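Local coordinates for protein sulfoquinovosidase (Escherichia coli, PDB 5AEG) that hydrolyses the sulfolipid sulfoquinovosyl diacylglycerol and simple sulfoquinovosides such as sulfoquinovosyl glycerol, releasing sulfoquinovose for sulfoglycolysis, at residues G292-S297 and G368-G373; W304-N309 and Y333-V338; E388-N393 and K435-A440. One frame throughout, in Å; residues are numbered along the deposited sequence.

Interaction 1 (G292-S297 and G368-G373); sequences GIRMTS and GEFYGG
The guanidinium of Arg294 stacks over one face of the Phe370 ring, the two planes 22° apart, in a cation-pi contact at the heart of the interaction. Arg294 CZ stands 4.3 Å from the centroid of the Phe370 ring, but the aliphatic part sits more squarely, Arg294 CD lying 3.6 Å from that centroid in a CH-pi contact. Arginine suits the place because it offers both an apolar stem and a flat cation. With CG anti to the backbone N (chi1 174°) and bends at chi2 and chi3, the chain folds over the ring, while a salt bridge from NH1 to Asp341 holds the charged end. Replacing Phe370 by an alanine would probably leave the stem and guanidinium of Arg294 without their aromatic face, the guanidinium freer to turn about its salt bridge to Asp341. Thr296 brings its methyl CG2 to the edge of the same ring, 4.4 Å from Phe370 CE2, and its hydroxyl turns back to Gly299 and Phe298. Glu369 OE1 takes two bonds from one residue: Ser297 OG, at 2.8 Å, is met by the syn lone pair of that oxygen, whereas Ser297 N, at 3.1 Å, comes from above the carboxylate plane with a nearly straight N-H (169°). The short serine side chain keeps its hydroxyl close enough to its own backbone N-H for both to reach one oxygen, but Glu369 is poorly ordered, so this outer grip is probably less rigid. The axes of the short strand segments 293-296 and 370-373 come no closer than 10.9 Å, and no backbone-to-backbone hydrogen bond joins them; mostly side chains link the 293-302 beta-hairpin to the antiparallel sheet of 337-339, 370-374 and 364-367, at the surface of the family 31 TIM-barrel domain, near substrate-binding Arg301 and Trp304.

Interaction 2 (W304-N309 and Y333-V338); sequences WNWKWN and YINPYV
Trp306 is wedged tightly against Ile334 and Tyr333 at the C-terminal end of barrel strand 329-334, in the family 31 TIM barrel, where residues following the strands build the active site. Ile334 CG1 sits 3.7 Å from the centroid of the Trp306 five-membered ring, a CH-pi contact over one face; the CG1-CD1 arm runs over that face, and Asn335 N lies over it too. Trp306 CZ3 meets the edge of the Tyr333 ring, the two rings being set obliquely. Indole suits this buried spot because its single polar group has a mate: NE1 gives its hydrogen to Tyr337 O. Looser is the pairing of Tyr337 with Trp304, a substrate-binding residue partly exposed to solvent: their rings are nearly parallel but slid apart, centroids 5.7 Å distant. There a water bridges Trp304 NE1 to Tyr333 OH, which also bonds to the nucleophile Asp405. Asn335 joins the two parts. Its CG lies between the backbone N and the carbonyl carbon (chi1 77°), bringing the amide round so that OD1 accepts from Tyr337 N in an Asx turn, while ND2 bonds to Tyr333 OH and lies over the centre of the indole, 3.5 Å from Trp304 CE2.

Interaction 3 (E388-N393 and K435-A440); sequences EVIKKN and KCNYEA
Ile390 CG2 packs against Ala440 CB at 3.8 Å, where the small alanine lets the axes of the two short helical segments come within 9.3 Å. The other arm of the isoleucine reaches further along the partner helix: with CG1 anti to the carbonyl carbon (chi1 -67°) and chi2 extended (161°), CD1 is carried outward to Asn437 and Cys436, 3.7 Å from Asn437 OD1 and 4.1 Å from Cys436 SG. Lys391 lays its aliphatic stem beside the same alanine, CG being 4.0 Å from Ala440 CB. Between the segments themselves the fit is by van der Waals contact. These are consecutive helices of the TIM barrel, 380-395 and 422-444, flanking strand 401-404 along the chain, running in broadly the same direction and crossing at -43°. Around this layer, polar partners fix the side chains. Lysine serves here with both its parts, because beyond the stem Lys391 NZ makes a salt bridge of 2.6 Å to Glu388 OE2 one turn back and another to Glu443 on the partner helix 422-444. Asn437, buried, receives a hydrogen bond at OD1 from Trp402 NE1 and gives one from ND2 to Trp433 O. Beneath, Ile390 also rests on Trp402 of barrel strand 401-404.

How the interactions relate
All three contacts lie in the TIM-barrel domain, running from its surface into its wall. Along the chain interaction 2 is nested inside the loop closed by interaction 1, and interaction 3 opens after both. Interactions 1 and 2 have centres about 12 Å apart and share a sheet: strands 370-374 and 337-339 are neighbours, joined by a probable hydrogen bond from Gly373 N to Val338 O. Interaction 3 is also about 12 Å from interaction 2, centre to centre, linked through a hydrogen bond from Asn393 ND2 to Trp306 O and through Ile390 against Ile334; it does not touch interaction 1, whose centre is about 24 Å away. Interaction 2 thus connects the outer hairpin and sheet to the barrel helices, beside the substrate site.

Interaction 1 (G292-S297 and G368-G373)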
loop_
_atom_site.group_PDB
_atom_site.type_symbol
_atom_site.label_atom_id
_atom_site.label_comp_id
_atom_site.label_asym_id
_atom_site.label_seq_id
_atom_site.Cartn_x
_atom_site.Cartn_y
_atom_site.Cartn_z
ATOM N N GLY A 292 -3.262 26.601 -1.425
ATOM C CA GLY A 292 -2.286 27.498 -2.042
ATOM C C GLY A 292 -1.128 26.831 -2.725
ATOM O O GLY A 292 -0.998 25.574 -2.729
ATOM N N ILE A 293 -0.422 27.675 -3.464
ATOM C CA ILE A 293 0.655 27.334 -4.348
ATOM C C ILE A 293 1.887 28.023 -3.805
ATOM O O ILE A 293 1.921 29.282 -3.528
ATOM C CB ILE A 293 0.414 27.845 -5.760
ATOM C CG1 ILE A 293 -0.823 27.198 -6.375
ATOM C CG2 ILE A 293 1.650 27.604 -6.614
ATOM C CD1 ILE A 293 -1.204 27.833 -7.718
ATOM N N ARG A 294 2.905 27.200 -3.644
ATOM C CA ARG A 294 4.260 27.644 -3.277
ATOM C C ARG A 294 5.149 27.506 -4.498
ATOM O O ARG A 294 5.333 26.401 -5.066
ATOM C CB ARG A 294 4.758 26.840 -2.084
ATOM C CG ARG A 294 6.224 27.157 -1.752
ATOM C CD ARG A 294 6.306 28.027 -0.561
ATOM N NE ARG A 294 5.885 27.356 0.655
ATOM C CZ ARG A 294 5.873 27.958 1.818
ATOM N NH1 ARG A 294 6.226 29.262 1.930
ATOM N NH2 ARG A 294 5.472 27.295 2.886
ATOM N N MET A 295 5.712 28.631 -4.938
ATOM C CA MET A 295 6.753 28.627 -5.951
ATOM C C MET A 295 8.121 28.106 -5.435
ATOM O O MET A 295 8.585 28.517 -4.361
ATOM C CB MET A 295 6.910 30.047 -6.459
ATOM C CG MET A 295 7.267 30.105 -7.881
ATOM S SD MET A 295 5.880 29.365 -8.829
ATOM C CE MET A 295 7.035 28.941 -10.111
ATOM N N THR A 296 8.738 27.165 -6.180
ATOM C CA THR A 296 10.116 26.706 -5.960
ATOM C C THR A 296 10.922 26.861 -7.284
ATOM O O THR A 296 10.362 27.135 -8.347
ATOM C CB THR A 296 10.169 25.238 -5.559
ATOM O OG1 THR A 296 9.771 24.445 -6.684
ATOM C CG2 THR A 296 9.283 24.960 -4.301
ATOM N N SER A 297 12.231 26.683 -7.213
ATOM C CA SER A 297 13.095 26.664 -8.416
ATOM C C SER A 297 12.720 25.564 -9.445
ATOM O O SER A 297 13.175 25.647 -10.573
ATOM C CB SER A 297 14.574 26.468 -8.017
ATOM O OG SER A 297 14.685 25.345 -7.178
ATOM N N GLY A 368 13.660 21.340 0.461
ATOM C CA GLY A 368 14.370 22.026 -0.586
ATOM C C GLY A 368 14.636 23.359 0.013
ATOM O O GLY A 368 15.371 23.488 1.011
ATOM N N GLU A 369 13.955 24.333 -0.542
ATOM C CA GLU A 369 14.151 25.703 -0.128
ATOM C C GLU A 369 13.331 25.985 1.172
ATOM O O GLU A 369 13.708 26.864 1.968
ATOM C CB GLU A 369 13.890 26.689 -1.324
ATOM C CG GLU A 369 12.827 26.319 -2.405
ATOM C CD GLU A 369 13.321 25.486 -3.610
ATOM O OE1 GLU A 369 13.845 26.069 -4.592
ATOM O OE2 GLU A 369 13.122 24.239 -3.615
ATOM N N PHE A 370 12.267 25.187 1.408
ATOM C CA PHE A 370 11.342 25.377 2.548
ATOM C C PHE A 370 11.356 24.225 3.533
ATOM O O PHE A 370 11.804 23.158 3.199
ATOM C CB PHE A 370 9.927 25.620 2.018
ATOM C CG PHE A 370 9.853 26.848 1.122
ATOM C CD1 PHE A 370 9.708 28.152 1.680
ATOM C CD2 PHE A 370 10.057 26.736 -0.262
ATOM C CE1 PHE A 370 9.652 29.288 0.852
ATOM C CE2 PHE A 370 10.023 27.873 -1.094
ATOM C CZ PHE A 370 9.817 29.143 -0.539
ATOM N N TYR A 371 10.834 24.462 4.724
ATOM C CA TYR A 371 10.844 23.492 5.825
ATOM C C TYR A 371 9.507 23.209 6.361
ATOM O O TYR A 371 8.607 24.070 6.363
ATOM C CB TYR A 371 11.651 24.026 7.001
ATOM C CG TYR A 371 13.025 24.497 6.646
ATOM C CD1 TYR A 371 13.231 25.785 6.143
ATOM C CD2 TYR A 371 14.128 23.673 6.820
ATOM C CE1 TYR A 371 14.503 26.242 5.846
ATOM C CE2 TYR A 371 15.403 24.132 6.511
ATOM C CZ TYR A 371 15.573 25.399 5.998
ATOM O OH TYR A 371 16.836 25.814 5.695
ATOM N N GLY A 372 9.380 22.004 6.910
ATOM C CA GLY A 372 8.117 21.607 7.537
ATOM C C GLY A 372 8.381 21.046 8.884
ATOM O O GLY A 372 9.299 20.234 9.001
ATOM N N GLY A 373 7.603 21.447 9.887
ATOM C CA GLY A 373 7.616 20.762 11.202
ATOM C C GLY A 373 6.917 19.413 11.146
ATOM O O GLY A 373 5.944 19.210 10.393
#

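Interaction 2 (W304-N309 and Y333-V338)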
loop_
_atom_site.group_PDB
_atom_site.type_symbol
_atom_site.label_atom_id
_atom_site.label_comp_id
_atom_site.label_asym_id
_atom_site.label_seq_id
_atom_site.Cartn_x
_atom_site.Cartn_y
_atom_site.Cartn_z
ATOM N N TRP A 304 2.000 23.854 2.244
ATOM C CA TRP A 304 1.695 22.920 3.319
ATOM C C TRP A 304 1.105 23.543 4.606
ATOM O O TRP A 304 1.680 23.469 5.713
ATOM C CB TRP A 304 2.923 22.050 3.627
ATOM C CG TRP A 304 3.320 21.089 2.543
ATOM C CD1 TRP A 304 2.831 21.002 1.303
ATOM C CD2 TRP A 304 4.315 20.085 2.643
ATOM N NE1 TRP A 304 3.496 20.032 0.575
ATOM C CE2 TRP A 304 4.408 19.457 1.400
ATOM C CE3 TRP A 304 5.170 19.689 3.650
ATOM C CZ2 TRP A 304 5.288 18.416 1.161
ATOM C CZ3 TRP A 304 6.073 18.636 3.374
ATOM C CH2 TRP A 304 6.074 18.018 2.177
ATOM N N ASN A 305 -0.020 24.210 4.456
ATOM C CA ASN A 305 -0.786 24.705 5.579
ATOM C C ASN A 305 -2.261 24.396 5.292
ATOM O O ASN A 305 -2.825 24.963 4.383
ATOM C CB ASN A 305 -0.546 26.217 5.753
ATOM C CG ASN A 305 -1.036 26.711 7.116
ATOM O OD1 ASN A 305 -0.439 26.415 8.135
ATOM N ND2 ASN A 305 -2.187 27.316 7.140
ATOM N N TRP A 306 -2.853 23.560 6.144
ATOM C CA TRP A 306 -4.076 22.790 5.862
ATOM C C TRP A 306 -5.342 23.581 6.244
ATOM O O TRP A 306 -6.145 23.245 7.121
ATOM C CB TRP A 306 -3.996 21.367 6.462
ATOM C CG TRP A 306 -2.642 20.808 6.341
ATOM C CD1 TRP A 306 -1.838 20.380 7.358
ATOM C CD2 TRP A 306 -1.933 20.554 5.157
ATOM N NE1 TRP A 306 -0.652 19.941 6.886
ATOM C CE2 TRP A 306 -0.652 20.086 5.540
ATOM C CE3 TRP A 306 -2.195 20.797 3.800
ATOM C CZ2 TRP A 306 0.286 19.730 4.639
ATOM C CZ3 TRP A 306 -1.239 20.442 2.894
ATOM C CH2 TRP A 306 -0.024 19.927 3.306
ATOM N N LYS A 307 -5.522 24.621 5.428
ATOM C CA LYS A 307 -6.670 25.473 5.519
ATOM C C LYS A 307 -6.955 26.024 4.131
ATOM O O LYS A 307 -6.016 26.315 3.361
ATOM C CB LYS A 307 -6.291 26.575 6.493
ATOM C CG LYS A 307 -7.374 27.514 6.963
ATOM C CD LYS A 307 -6.962 28.090 8.351
ATOM C CE LYS A 307 -5.469 28.532 8.547
ATOM N NZ LYS A 307 -4.774 28.033 9.799
ATOM N N TRP A 308 -8.221 26.204 3.815
ATOM C CA TRP A 308 -8.662 26.693 2.479
ATOM C C TRP A 308 -8.039 28.044 2.194
ATOM O O TRP A 308 -8.066 28.906 3.038
ATOM C CB TRP A 308 -10.211 26.779 2.426
ATOM C CG TRP A 308 -10.742 27.619 1.378
ATOM C CD1 TRP A 308 -10.317 27.731 0.120
ATOM C CD2 TRP A 308 -11.797 28.554 1.524
ATOM N NE1 TRP A 308 -11.053 28.642 -0.559
ATOM C CE2 TRP A 308 -11.978 29.170 0.271
ATOM C CE3 TRP A 308 -12.629 28.911 2.593
ATOM C CZ2 TRP A 308 -12.970 30.179 0.024
ATOM C CZ3 TRP A 308 -13.667 29.909 2.351
ATOM C CH2 TRP A 308 -13.801 30.523 1.061
ATOM N N ASN A 309 -7.408 28.192 1.071
ATOM C CA ASN A 309 -6.770 29.378 0.662
ATOM C C ASN A 309 -7.717 30.099 -0.329
ATOM O O ASN A 309 -7.842 29.732 -1.510
ATOM C CB ASN A 309 -5.429 28.996 0.007
ATOM C CG ASN A 309 -4.570 30.191 -0.387
ATOM O OD1 ASN A 309 -5.057 31.168 -0.978
ATOM N ND2 ASN A 309 -3.274 30.092 -0.136
ATOM N N TYR A 333 -6.271 17.744 0.180
ATOM C CA TYR A 333 -4.977 17.149 0.422
ATOM C C TYR A 333 -4.515 17.570 1.819
ATOM O O TYR A 333 -4.659 18.772 2.198
ATOM C CB TYR A 333 -3.958 17.642 -0.624
ATOM C CG TYR A 333 -2.550 17.200 -0.425
ATOM C CD1 TYR A 333 -1.705 17.828 0.532
ATOM C CD2 TYR A 333 -1.987 16.205 -1.186
ATOM C CE1 TYR A 333 -0.411 17.376 0.733
ATOM C CE2 TYR A 333 -0.675 15.767 -0.991
ATOM C CZ TYR A 333 0.104 16.355 -0.015
ATOM O OH TYR A 333 1.366 15.969 0.179
ATOM N N ILE A 334 -3.867 16.626 2.506
ATOM C CA ILE A 334 -3.225 16.868 3.786
ATOM C C ILE A 334 -2.068 15.875 3.968
ATOM O O ILE A 334 -2.086 14.752 3.396
ATOM C CB ILE A 334 -4.242 16.836 4.963
ATOM C CG1 ILE A 334 -3.511 17.249 6.263
ATOM C CG2 ILE A 334 -4.905 15.492 5.201
ATOM C CD1 ILE A 334 -4.488 17.607 7.354
ATOM N N ASN A 335 -1.034 16.295 4.713
ATOM C CA ASN A 335 0.052 15.449 5.107
ATOM C C ASN A 335 0.441 15.762 6.577
ATOM O O ASN A 335 -0.128 16.724 7.127
ATOM C CB ASN A 335 1.157 15.463 4.100
ATOM C CG ASN A 335 2.035 16.667 4.131
ATOM O OD1 ASN A 335 2.396 17.184 5.156
ATOM N ND2 ASN A 335 2.495 17.045 2.983
ATOM N N PRO A 336 1.338 14.973 7.169
ATOM C CA PRO A 336 1.514 15.127 8.620
ATOM C C PRO A 336 2.683 16.057 8.949
ATOM O O PRO A 336 3.249 15.953 10.045
ATOM C CB PRO A 336 1.714 13.693 9.054
ATOM C CG PRO A 336 2.589 13.137 7.933
ATOM C CD PRO A 336 2.123 13.814 6.668
ATOM N N TYR A 337 3.016 16.979 8.022
ATOM C CA TYR A 337 3.976 18.060 8.232
ATOM C C TYR A 337 3.224 19.409 8.116
ATOM O O TYR A 337 2.075 19.465 7.643
ATOM C CB TYR A 337 5.071 18.072 7.199
ATOM C CG TYR A 337 5.812 16.750 6.976
ATOM C CD1 TYR A 337 6.886 16.361 7.797
ATOM C CD2 TYR A 337 5.512 15.945 5.869
ATOM C CE1 TYR A 337 7.605 15.178 7.525
ATOM C CE2 TYR A 337 6.157 14.761 5.641
ATOM C CZ TYR A 337 7.256 14.371 6.429
ATOM O OH TYR A 337 7.944 13.158 6.145
ATOM N N VAL A 338 3.884 20.458 8.575
ATOM C CA VAL A 338 3.297 21.806 8.557
ATOM C C VAL A 338 4.386 22.797 8.191
ATOM O O VAL A 338 5.430 22.853 8.835
ATOM C CB VAL A 338 2.605 22.172 9.870
ATOM C CG1 VAL A 338 1.238 21.543 10.007
ATOM C CG2 VAL A 338 3.449 21.846 11.098
HETATM O O HOH W 1 2.927 18.051 -1.357
#

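Interaction 3 (E388-N393 and K435-A440)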
loop_
_atom_site.group_PDB
_atom_site.type_symbol
_atom_site.label_atom_id
_atom_site.label_comp_id
_atom_site.label_asym_id
_atom_site.label_seq_id
_atom_site.Cartn_x
_atom_site.Cartn_y
_atom_site.Cartn_z
ATOM N N GLU A 388 -8.469 17.699 14.853
ATOM C CA GLU A 388 -9.389 18.860 14.754
ATOM C C GLU A 388 -9.130 19.707 13.572
ATOM O O GLU A 388 -10.070 20.271 12.986
ATOM C CB GLU A 388 -9.375 19.766 16.046
ATOM C CG GLU A 388 -9.948 19.025 17.258
ATOM C CD GLU A 388 -11.403 18.566 17.121
ATOM O OE1 GLU A 388 -12.197 19.418 16.642
ATOM O OE2 GLU A 388 -11.754 17.381 17.490
ATOM N N VAL A 389 -7.872 19.819 13.200
ATOM C CA VAL A 389 -7.547 20.475 11.957
ATOM C C VAL A 389 -8.314 19.793 10.814
ATOM O O VAL A 389 -8.911 20.485 9.993
ATOM C CB VAL A 389 -6.036 20.480 11.663
ATOM C CG1 VAL A 389 -5.736 20.891 10.241
ATOM C CG2 VAL A 389 -5.294 21.435 12.606
ATOM N N ILE A 390 -8.260 18.462 10.751
ATOM C CA ILE A 390 -8.971 17.743 9.710
ATOM C C ILE A 390 -10.449 18.044 9.809
ATOM O O ILE A 390 -11.094 18.359 8.797
ATOM C CB ILE A 390 -8.695 16.184 9.736
ATOM C CG1 ILE A 390 -7.229 15.878 9.362
ATOM C CG2 ILE A 390 -9.535 15.475 8.670
ATOM C CD1 ILE A 390 -6.729 14.488 9.790
ATOM N N LYS A 391 -11.010 17.952 11.014
ATOM C CA LYS A 391 -12.464 18.122 11.181
ATOM C C LYS A 391 -12.951 19.513 10.822
ATOM O O LYS A 391 -13.931 19.643 10.132
ATOM C CB LYS A 391 -12.906 17.749 12.594
ATOM C CG LYS A 391 -12.876 16.256 12.778
ATOM C CD LYS A 391 -12.712 15.833 14.219
ATOM C CE LYS A 391 -13.782 16.365 15.119
ATOM N NZ LYS A 391 -13.506 15.712 16.457
ATOM N N LYS A 392 -12.216 20.535 11.246
ATOM C CA LYS A 392 -12.675 21.906 11.105
ATOM C C LYS A 392 -12.311 22.466 9.735
ATOM O O LYS A 392 -13.158 23.179 9.121
ATOM C CB LYS A 392 -12.156 22.772 12.258
ATOM C CG LYS A 392 -12.023 24.283 12.042
ATOM C CD LYS A 392 -12.929 25.159 12.932
ATOM C CE LYS A 392 -14.431 24.924 12.706
ATOM N NZ LYS A 392 -14.886 24.975 11.269
ATOM N N ASN A 393 -11.138 22.106 9.195
ATOM C CA ASN A 393 -10.676 22.731 7.980
ATOM C C ASN A 393 -11.045 21.984 6.662
ATOM O O ASN A 393 -11.093 22.590 5.603
ATOM C CB ASN A 393 -9.169 23.004 8.098
ATOM C CG ASN A 393 -8.825 24.049 9.183
ATOM O OD1 ASN A 393 -9.676 24.580 9.790
ATOM N ND2 ASN A 393 -7.593 24.245 9.443
ATOM N N LYS A 435 -4.875 6.407 11.416
ATOM C CA LYS A 435 -5.854 6.390 12.512
ATOM C C LYS A 435 -6.394 7.811 12.740
ATOM O O LYS A 435 -7.578 7.975 13.022
ATOM C CB LYS A 435 -5.201 5.866 13.798
ATOM C CG LYS A 435 -6.167 5.556 14.933
ATOM C CD LYS A 435 -5.429 5.071 16.188
ATOM C CE LYS A 435 -6.407 4.287 17.062
ATOM N NZ LYS A 435 -6.145 4.523 18.472
ATOM N N CYS A 436 -5.512 8.820 12.594
ATOM C CA CYS A 436 -5.892 10.228 12.812
ATOM C C CYS A 436 -6.983 10.625 11.840
ATOM O O CYS A 436 -8.056 11.229 12.202
ATOM C CB CYS A 436 -4.659 11.110 12.668
ATOM S SG CYS A 436 -4.886 12.866 13.103
ATOM N N ASN A 437 -6.793 10.225 10.583
ATOM C CA ASN A 437 -7.803 10.421 9.556
ATOM C C ASN A 437 -9.115 9.664 9.824
ATOM O O ASN A 437 -10.225 10.248 9.753
ATOM C CB ASN A 437 -7.191 10.067 8.160
ATOM C CG ASN A 437 -6.200 11.127 7.657
ATOM O OD1 ASN A 437 -6.593 12.114 6.995
ATOM N ND2 ASN A 437 -4.907 10.921 7.923
ATOM N N TYR A 438 -8.998 8.361 10.100
ATOM C CA TYR A 438 -10.142 7.504 10.339
ATOM C C TYR A 438 -10.962 8.062 11.521
ATOM O O TYR A 438 -12.156 8.151 11.429
ATOM C CB TYR A 438 -9.637 6.099 10.690
ATOM C CG TYR A 438 -10.682 5.132 11.038
ATOM C CD1 TYR A 438 -11.317 4.413 10.067
ATOM C CD2 TYR A 438 -11.095 4.967 12.386
ATOM C CE1 TYR A 438 -12.329 3.516 10.396
ATOM C CE2 TYR A 438 -12.097 4.066 12.720
ATOM C CZ TYR A 438 -12.705 3.354 11.722
ATOM O OH TYR A 438 -13.708 2.473 12.046
ATOM N N GLU A 439 -10.277 8.460 12.609
ATOM C CA GLU A 439 -10.982 9.026 13.804
ATOM C C GLU A 439 -11.660 10.340 13.509
ATOM O O GLU A 439 -12.794 10.583 13.966
ATOM C CB GLU A 439 -10.076 9.083 15.050
ATOM C CG GLU A 439 -9.878 7.690 15.580
ATOM C CD GLU A 439 -8.992 7.578 16.830
ATOM O OE1 GLU A 439 -8.156 8.419 17.118
ATOM O OE2 GLU A 439 -9.091 6.528 17.450
ATOM N N ALA A 440 -11.088 11.137 12.628
ATOM C CA ALA A 440 -11.747 12.341 12.229
ATOM C C ALA A 440 -13.099 12.057 11.597
ATOM O O ALA A 440 -14.119 12.674 11.943
ATOM C CB ALA A 440 -10.860 13.166 11.316
#